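Local coordinates for amino acid adenylation domain-containing protein (Bacillus stratosphericus LAMA 585, PDB 6ULY) that probably selects an alpha-keto acid and activates it as the acyl adenylate, serving as an adenylation domain in nonribosomal depsipeptide synthesis, at residues A[219-224]-A[229-234]; A[83-88]-A[95-100]; A[173-178]-A[194-199]. All blocks are in the same frame, centred on the assembly; numbering follows the deposited sequence.

Contact 1: A[219-224]-A[229-234]; sequences MPLDHI and MFHLVN. With QA7 (5'-O-{(S)-hydroxy[(4-methyl-2-oxopentanoyl)oxy]phosphoryl}adenosine), chain C.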
# COMPACT_ATOMS: atom_id res chain seq x y z
N MET A 219 19.51 -14.13 -13.96
CA MET A 219 18.43 -13.50 -13.21
C MET A 219 17.34 -14.52 -12.90
O MET A 219 17.15 -15.49 -13.64
CB MET A 219 17.85 -12.33 -14.00
CG MET A 219 18.69 -11.06 -13.91
SD MET A 219 18.63 -10.34 -12.25
CE MET A 219 16.94 -9.74 -12.20
N PRO A 220 16.62 -14.33 -11.79
CA PRO A 220 15.59 -15.32 -11.41
C PRO A 220 14.53 -15.51 -12.49
O PRO A 220 14.05 -14.54 -13.10
CB PRO A 220 14.98 -14.71 -10.14
CG PRO A 220 15.98 -13.74 -9.64
CD PRO A 220 16.68 -13.21 -10.85
N LEU A 221 14.15 -16.77 -12.69
CA LEU A 221 13.04 -17.09 -13.58
C LEU A 221 11.69 -16.62 -13.03
O LEU A 221 10.70 -16.64 -13.77
CB LEU A 221 12.98 -18.59 -13.83
CG LEU A 221 14.07 -19.17 -14.74
CD1 LEU A 221 13.98 -20.69 -14.74
CD2 LEU A 221 13.94 -18.62 -16.15
N ASP A 222 11.63 -16.22 -11.76
CA ASP A 222 10.44 -15.62 -11.20
C ASP A 222 10.34 -14.13 -11.50
O ASP A 222 9.31 -13.51 -11.19
CB ASP A 222 10.39 -15.84 -9.69
CG ASP A 222 11.61 -15.28 -8.98
OD1 ASP A 222 11.60 -14.08 -8.63
OD2 ASP A 222 12.58 -16.05 -8.77
N HIS A 223 11.39 -13.53 -12.06
CA HIS A 223 11.34 -12.18 -12.59
C HIS A 223 10.82 -12.23 -14.03
O HIS A 223 11.20 -13.12 -14.80
CB HIS A 223 12.73 -11.53 -12.55
CG HIS A 223 12.72 -10.05 -12.79
ND1 HIS A 223 12.13 -9.47 -13.89
CD2 HIS A 223 13.26 -9.03 -12.08
CE1 HIS A 223 12.29 -8.16 -13.84
NE2 HIS A 223 12.98 -7.87 -12.75
N ILE A 224 9.95 -11.29 -14.37
CA ILE A 224 9.26 -11.34 -15.66
C ILE A 224 10.27 -11.31 -16.80
O ILE A 224 10.07 -11.96 -17.84
CB ILE A 224 8.24 -10.19 -15.76
CG1 ILE A 224 7.27 -10.43 -16.93
CG2 ILE A 224 8.93 -8.83 -15.92
CD1 ILE A 224 6.19 -11.45 -16.61
N MET A 229 11.14 -12.28 -21.13
CA MET A 229 12.06 -11.56 -22.01
C MET A 229 13.19 -12.46 -22.50
O MET A 229 13.74 -12.22 -23.58
CB MET A 229 12.63 -10.34 -21.30
CG MET A 229 13.51 -9.48 -22.20
SD MET A 229 14.11 -7.98 -21.40
CE MET A 229 15.14 -8.66 -20.10
N PHE A 230 13.54 -13.49 -21.74
CA PHE A 230 14.64 -14.38 -22.13
C PHE A 230 14.15 -15.81 -22.31
O PHE A 230 14.13 -16.29 -23.45
CB PHE A 230 15.77 -14.28 -21.11
CG PHE A 230 16.84 -13.30 -21.52
CD1 PHE A 230 18.10 -13.74 -21.86
CD2 PHE A 230 16.55 -11.95 -21.63
CE1 PHE A 230 19.07 -12.84 -22.26
CE2 PHE A 230 17.51 -11.05 -22.03
CZ PHE A 230 18.78 -11.50 -22.35
N HIS A 231 13.73 -16.50 -21.25
CA HIS A 231 13.43 -17.92 -21.39
C HIS A 231 12.43 -18.17 -22.51
O HIS A 231 12.69 -18.95 -23.43
CB HIS A 231 12.92 -18.48 -20.07
CG HIS A 231 12.51 -19.92 -20.15
ND1 HIS A 231 13.36 -20.91 -20.60
CD2 HIS A 231 11.34 -20.53 -19.84
CE1 HIS A 231 12.73 -22.08 -20.56
NE2 HIS A 231 11.51 -21.87 -20.11
N LEU A 232 11.27 -17.50 -22.47
CA LEU A 232 10.25 -17.76 -23.48
C LEU A 232 10.66 -17.21 -24.84
O LEU A 232 10.39 -17.83 -25.88
CB LEU A 232 8.90 -17.19 -23.05
CG LEU A 232 8.20 -17.95 -21.92
CD1 LEU A 232 6.88 -17.28 -21.57
CD2 LEU A 232 7.98 -19.41 -22.27
N VAL A 233 11.31 -16.04 -24.87
CA VAL A 233 11.86 -15.54 -26.12
C VAL A 233 12.82 -16.56 -26.71
O VAL A 233 12.86 -16.78 -27.93
CB VAL A 233 12.55 -14.19 -25.90
CG1 VAL A 233 13.53 -13.90 -27.03
CG2 VAL A 233 11.51 -13.08 -25.80
N ASN A 234 13.61 -17.22 -25.85
CA ASN A 234 14.61 -18.17 -26.34
C ASN A 234 13.95 -19.42 -26.90
O ASN A 234 14.32 -19.89 -27.98
CB ASN A 234 15.57 -18.53 -25.20
CG ASN A 234 16.45 -17.36 -24.79
OD1 ASN A 234 16.81 -16.51 -25.61
ND2 ASN A 234 16.79 -17.31 -23.51
C01 QA7 C . 13.07 -4.82 -18.89
C02 QA7 C . 12.65 -5.74 -17.80
C03 QA7 C . 12.03 -6.98 -18.38
C04 QA7 C . 11.82 -4.90 -16.89
C05 QA7 C . 10.59 -5.51 -16.30
C06 QA7 C . 10.38 -5.44 -14.82
C10 QA7 C . 8.54 -3.06 -13.09
C11 QA7 C . 8.93 -1.83 -12.62
C12 QA7 C . 8.43 -0.70 -13.62
C13 QA7 C . 9.25 0.21 -13.47
C14 QA7 C . 10.67 -0.49 -13.02
C16 QA7 C . 11.68 -1.38 -14.98
C18 QA7 C . 13.00 0.19 -15.56
C19 QA7 C . 13.93 1.06 -16.12
C21 QA7 C . 13.51 2.55 -14.52
C23 QA7 C . 12.36 0.58 -14.46
N15 QA7 C . 11.55 -0.43 -14.12
N17 QA7 C . 12.55 -1.03 -15.88
N20 QA7 C . 14.14 2.21 -15.59
N22 QA7 C . 12.65 1.79 -13.96
N24 QA7 C . 14.61 0.67 -17.29
O07 QA7 C . 9.24 -5.86 -14.23
O09 QA7 C . 8.91 -4.08 -12.25
O25 QA7 C . 10.41 -1.67 -12.69
O26 QA7 C . 8.98 1.13 -12.40
O27 QA7 C . 7.01 -0.23 -13.46
O28 QA7 C . 9.33 -6.55 -11.94
O29 QA7 C . 7.36 -5.83 -12.72
O30 QA7 C . 11.21 -5.02 -14.19
O31 QA7 C . 9.81 -5.98 -16.98
P08 QA7 C . 8.73 -5.56 -12.76
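Leu-221 and His-231 meet at one end of this contact, where the methyl CD2 of the leucine lies 4.1 Å from CB of the histidine. At the other end the chain touches itself through its backbone: Met-229 N donates a weak hydrogen bond of 3.5 Å to Ile-224 O, fairly straight at 158°. This bond spans five residues instead of the usual four, and a wider pi-type turn follows at 229-232. Three residues here, His-223, Ile-224 and Met-229, also line the pocket of the acyl adenylate. The edge of the His-223 ring faces the acyl carbonyl: ligand O30 lies near the ring plane, 3.3 Å from His-223 CE1. Ile-224 offers a methyl to the keto group, its CG2 being 3.2 Å from ligand O31; this branch sits between the backbone N and the carbonyl carbon because CG1 takes the anti place (chi1 -165°). Met-229 reaches the branched tail. Its extended chain brings SD to 3.8 Å from the ligand methyl C03, and the bend at the last torsion (chi3 65°) turns CE to 3.9 Å from the same carbon.

The His-223 ring is held by second-shell partners: it is the N-cap of the helix, its ND1 bonds to Gly-225 N, and Trp-269 meets it edge-to-face. His-231 is likewise held at both ring nitrogens, ND1 by Gln-241 OE1 and NE2 by Trp-86 NE1, a pattern consistent with the proton on ND1. The loop leads from strand 214-217 into helix 224-237, which packs against helices 78-91 and 193-207 and against strand 267-270.

Contact 2: A[83-88]-A[95-100]; sequences TAFWAC and PTLVSA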
# COMPACT_ATOMS: atom_id res chain seq x y z
N THR A 83 11.53 -27.19 -16.07
CA THR A 83 10.79 -28.41 -16.38
C THR A 83 9.39 -28.37 -15.78
O THR A 83 8.42 -28.76 -16.43
CB THR A 83 11.56 -29.63 -15.86
OG1 THR A 83 12.85 -29.67 -16.47
CG2 THR A 83 10.81 -30.92 -16.18
N ALA A 84 9.28 -27.91 -14.54
CA ALA A 84 7.98 -27.81 -13.89
C ALA A 84 7.08 -26.82 -14.62
O ALA A 84 5.86 -27.04 -14.73
CB ALA A 84 8.15 -27.40 -12.43
N PHE A 85 7.65 -25.73 -15.12
CA PHE A 85 6.86 -24.74 -15.85
C PHE A 85 6.22 -25.35 -17.09
O PHE A 85 5.04 -25.13 -17.37
CB PHE A 85 7.73 -23.55 -16.23
CG PHE A 85 7.05 -22.55 -17.11
CD1 PHE A 85 6.29 -21.53 -16.56
CD2 PHE A 85 7.17 -22.62 -18.49
CE1 PHE A 85 5.66 -20.61 -17.37
CE2 PHE A 85 6.55 -21.70 -19.30
CZ PHE A 85 5.79 -20.69 -18.74
N TRP A 86 6.99 -26.13 -17.84
CA TRP A 86 6.48 -26.68 -19.09
C TRP A 86 5.55 -27.86 -18.85
O TRP A 86 4.59 -28.05 -19.60
CB TRP A 86 7.64 -27.05 -19.99
CG TRP A 86 8.28 -25.84 -20.58
CD1 TRP A 86 9.47 -25.29 -20.22
CD2 TRP A 86 7.74 -25.01 -21.61
NE1 TRP A 86 9.72 -24.17 -20.98
CE2 TRP A 86 8.67 -23.98 -21.85
CE3 TRP A 86 6.57 -25.05 -22.38
CZ2 TRP A 86 8.47 -22.99 -22.80
CZ3 TRP A 86 6.37 -24.07 -23.33
CH2 TRP A 86 7.31 -23.05 -23.54
N ALA A 87 5.79 -28.65 -17.79
CA ALA A 87 4.80 -29.63 -17.39
C ALA A 87 3.44 -28.97 -17.17
O ALA A 87 2.41 -29.46 -17.64
CB ALA A 87 5.26 -30.36 -16.13
N CYS A 88 3.43 -27.83 -16.48
CA CYS A 88 2.19 -27.10 -16.25
C CYS A 88 1.59 -26.60 -17.55
O CYS A 88 0.37 -26.71 -17.77
CB CYS A 88 2.44 -25.94 -15.29
SG CYS A 88 2.82 -26.42 -13.59
N PRO A 95 1.18 -22.02 -13.57
CA PRO A 95 2.23 -21.79 -12.58
C PRO A 95 2.10 -20.43 -11.92
O PRO A 95 1.69 -19.45 -12.55
CB PRO A 95 3.52 -21.86 -13.42
CG PRO A 95 3.14 -22.56 -14.67
CD PRO A 95 1.73 -22.17 -14.93
N THR A 96 2.48 -20.38 -10.66
CA THR A 96 2.59 -19.14 -9.91
C THR A 96 4.08 -18.88 -9.68
O THR A 96 4.70 -19.50 -8.81
CB THR A 96 1.83 -19.23 -8.59
OG1 THR A 96 0.49 -19.65 -8.85
CG2 THR A 96 1.83 -17.88 -7.89
N LEU A 97 4.64 -17.98 -10.47
CA LEU A 97 6.07 -17.69 -10.43
C LEU A 97 6.35 -16.74 -9.27
O LEU A 97 5.95 -15.57 -9.30
CB LEU A 97 6.53 -17.09 -11.75
CG LEU A 97 6.09 -17.84 -13.01
CD1 LEU A 97 6.75 -17.24 -14.24
CD2 LEU A 97 6.43 -19.32 -12.90
N VAL A 98 7.02 -17.25 -8.24
CA VAL A 98 7.44 -16.43 -7.10
C VAL A 98 8.70 -17.05 -6.51
O VAL A 98 8.80 -18.27 -6.35
CB VAL A 98 6.33 -16.31 -6.04
CG1 VAL A 98 5.89 -17.68 -5.55
CG2 VAL A 98 6.79 -15.43 -4.88
N SER A 99 9.67 -16.19 -6.20
CA SER A 99 10.93 -16.67 -5.66
C SER A 99 10.72 -17.37 -4.33
O SER A 99 9.76 -17.08 -3.60
CB SER A 99 11.91 -15.51 -5.48
OG SER A 99 11.37 -14.53 -4.60
N ALA A 100 11.61 -18.30 -4.02
CA ALA A 100 11.60 -18.95 -2.72
C ALA A 100 12.00 -17.95 -1.65
O ALA A 100 12.69 -16.96 -1.90
CB ALA A 100 12.55 -20.15 -2.71
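Phe-85 turns its CG anti to the backbone N (chi1 173°), which carries the ring from the helix flank toward Pro-95 and Leu-97 of the strand. One turn later, Cys-88 sets SG beside its own backbone N (chi1 -69°) and leaves CB as the part of the side chain that meets the proline most closely. The CG corner of the Pro-95 ring is received by both residues: it lies 3.5 Å from Cys-88 CB and 3.8 Å from Phe-85 CD1. Its neighbour Pro-95 CD also rests near Cys-88 CB, at 3.9 Å, and Cys-88 SG is 4.0 Å from Pro-95 CG, so the CG-CD edge of the proline rests on Cys-88 CB, with SG just beyond.

The side chains of Phe-85 and Pro-95 cross at about a right angle. The same aromatic carbon, Phe-85 CD1, also has Leu-97 CD2 at 4.3 Å, a looser touch two residues further along the strand. The opposite ortho carbon of the phenyl ring points to the next residue of the helix: Phe-85 CD2 stands 3.8 Å above the Trp-86 indole plane, offset toward its rim. The phenyl ring is therefore lodged between strand and indole. No hydrogen bond joins the two segments, and the interface is wholly apolar.

Helix 83-88 runs roughly against strand 95-97, at 144° between their directions. The two belong to the beta-alpha-beta unit formed by strand 70-74, helix 78-91 and strand 94-97, whose strands are parallel neighbours. Phe-73 of the first strand touches both Cys-88 and Pro-95, Phe-175 of strand 173-178 lies against Pro-95 and Leu-97, and helix 46-62 covers Trp-86.

Contact 3: A[173-178]-A[194-199]; sequences SVFFIL and RSVLAN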
# COMPACT_ATOMS: atom_id res chain seq x y z
N SER A 173 -5.30 -18.58 -19.31
CA SER A 173 -4.23 -18.12 -18.44
C SER A 173 -3.05 -19.09 -18.50
O SER A 173 -3.23 -20.31 -18.39
CB SER A 173 -4.74 -18.00 -17.00
OG SER A 173 -5.73 -17.00 -16.90
N VAL A 174 -1.85 -18.56 -18.68
CA VAL A 174 -0.66 -19.38 -18.83
C VAL A 174 0.18 -19.42 -17.55
O VAL A 174 0.77 -20.45 -17.23
CB VAL A 174 0.18 -18.90 -20.04
CG1 VAL A 174 0.76 -17.51 -19.78
CG2 VAL A 174 1.29 -19.91 -20.36
N PHE A 175 0.24 -18.31 -16.81
CA PHE A 175 0.85 -18.34 -15.49
C PHE A 175 0.47 -17.09 -14.70
O PHE A 175 0.07 -16.07 -15.27
CB PHE A 175 2.39 -18.46 -15.56
CG PHE A 175 3.08 -17.28 -16.20
CD1 PHE A 175 3.34 -16.13 -15.47
CD2 PHE A 175 3.49 -17.34 -17.52
CE1 PHE A 175 3.98 -15.05 -16.05
CE2 PHE A 175 4.13 -16.26 -18.11
CZ PHE A 175 4.37 -15.12 -17.37
N PHE A 176 0.59 -17.21 -13.38
CA PHE A 176 0.58 -16.08 -12.48
C PHE A 176 2.01 -15.65 -12.18
O PHE A 176 2.95 -16.45 -12.23
CB PHE A 176 -0.11 -16.43 -11.16
CG PHE A 176 -1.56 -16.78 -11.30
CD1 PHE A 176 -2.51 -15.79 -11.52
CD2 PHE A 176 -1.98 -18.09 -11.19
CE1 PHE A 176 -3.85 -16.11 -11.64
CE2 PHE A 176 -3.31 -18.42 -11.31
CZ PHE A 176 -4.25 -17.43 -11.54
N ILE A 177 2.18 -14.37 -11.84
CA ILE A 177 3.47 -13.87 -11.38
C ILE A 177 3.22 -12.77 -10.36
O ILE A 177 2.33 -11.93 -10.54
CB ILE A 177 4.36 -13.38 -12.55
CG1 ILE A 177 5.72 -12.90 -12.01
CG2 ILE A 177 3.68 -12.28 -13.33
CD1 ILE A 177 6.82 -12.88 -13.07
N LEU A 178 4.01 -12.79 -9.29
CA LEU A 178 3.81 -11.88 -8.17
C LEU A 178 4.66 -10.63 -8.35
O LEU A 178 5.79 -10.70 -8.83
CB LEU A 178 4.15 -12.59 -6.86
CG LEU A 178 2.98 -13.28 -6.16
CD1 LEU A 178 2.07 -14.03 -7.11
CD2 LEU A 178 3.52 -14.23 -5.10
N ARG A 194 -1.67 -15.35 -25.08
CA ARG A 194 -1.69 -14.28 -26.07
C ARG A 194 -0.87 -13.08 -25.61
O ARG A 194 -0.07 -12.54 -26.38
CB ARG A 194 -3.14 -13.85 -26.34
CG ARG A 194 -3.30 -12.93 -27.54
CD ARG A 194 -4.72 -12.40 -27.69
NE ARG A 194 -5.71 -13.46 -27.84
CZ ARG A 194 -5.96 -14.10 -28.97
NH1 ARG A 194 -5.29 -13.81 -30.08
NH2 ARG A 194 -6.89 -15.05 -29.01
N SER A 195 -1.05 -12.65 -24.36
CA SER A 195 -0.33 -11.47 -23.89
C SER A 195 1.17 -11.73 -23.81
O SER A 195 1.98 -10.88 -24.19
CB SER A 195 -0.88 -11.02 -22.53
OG SER A 195 -0.89 -12.07 -21.58
N VAL A 196 1.56 -12.91 -23.32
CA VAL A 196 2.98 -13.24 -23.25
C VAL A 196 3.57 -13.34 -24.65
O VAL A 196 4.58 -12.69 -24.96
CB VAL A 196 3.17 -14.54 -22.45
CG1 VAL A 196 4.61 -14.99 -22.51
CG2 VAL A 196 2.73 -14.34 -21.00
N LEU A 197 2.94 -14.12 -25.52
CA LEU A 197 3.48 -14.31 -26.86
C LEU A 197 3.53 -13.00 -27.63
O LEU A 197 4.42 -12.81 -28.48
CB LEU A 197 2.65 -15.33 -27.64
CG LEU A 197 2.90 -16.79 -27.26
CD1 LEU A 197 1.90 -17.68 -27.97
CD2 LEU A 197 4.32 -17.20 -27.61
N ALA A 198 2.60 -12.08 -27.37
CA ALA A 198 2.63 -10.78 -28.02
C ALA A 198 3.88 -10.01 -27.63
O ALA A 198 4.50 -9.35 -28.47
CB ALA A 198 1.38 -9.98 -27.67
N ASN A 199 4.26 -10.07 -26.35
CA ASN A 199 5.51 -9.45 -25.93
C ASN A 199 6.71 -10.18 -26.53
O ASN A 199 7.66 -9.54 -27.00
CB ASN A 199 5.61 -9.45 -24.41
CG ASN A 199 6.85 -8.74 -23.91
OD1 ASN A 199 7.96 -9.25 -24.04
ND2 ASN A 199 6.66 -7.56 -23.34
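Val-196, which meets Val-174 and Phe-175, is preceded by Ser-195, whose OG is gripped twice: it accepts a hydrogen bond from Ser-192 N and is hydrogen-bonded to His-191 ND1. That histidine is also the backbone partner of Val-174 and Phe-175, so one residue of strand 188-192 ties the start of the helix to the strand on which it packs.

The contact itself is made by one methyl. Val-196 CG2 sits 3.7 Å from Phe-175 CE2 and 4.1 Å from Phe-175 CZ, meeting the CE2-CZ end of the ring obliquely. The same methyl lies 3.9 Å from Val-174 CG1, and the two valines approach each other at a slant. Phe-175 carries CG between its backbone N and carbonyl carbon (chi1 65°), a placement from which the ring stands out from the strand and its outer end reaches Val-196. There is no hydrogen bond across the segments; the meeting is small, buried and purely apolar.

Two successive strand residues can both serve the helix because the strand is irregular here. Val-174 has a helical psi (-36°), Phe-175 is extended, and both pair with His-191, which is the form of a classic beta bulge. Phe-175 continues onto Pro-95, Leu-97 and Val-228, while Val-196 is also touched by Leu-232.

Strand 173-178 runs on into the sequence TSGSTGMPK, the glycine-rich, P-loop-like motif of adenylate-forming enzymes, part of which is not modelled, probably because it is mobile. A beta hairpin followed by a helix that folds back on its first strand thus frames that loop in this ANL-family fold.

How the contacts relate
All three contacts are buried, none lies at the surface, and all belong to the AMP-binding part of the chain. Contacts 2 and 3 share one sheet: strands 94-97 and 173-178 are parallel neighbours, bonded through the backbones of Pro-95, Leu-97 and Phe-176, and each packs a helix by apolar side chains alone. Contact 1 lies closest to the centre of the chain and is the only one that touches the acyl adenylate; it mixes a weak backbone bond with hydrophobic packing. Its helix borders both other helices, with Leu-232 against Trp-86 and Val-196, while Ile-177 CD1 packs against its loop, 3.2 Å from Asp-222 O.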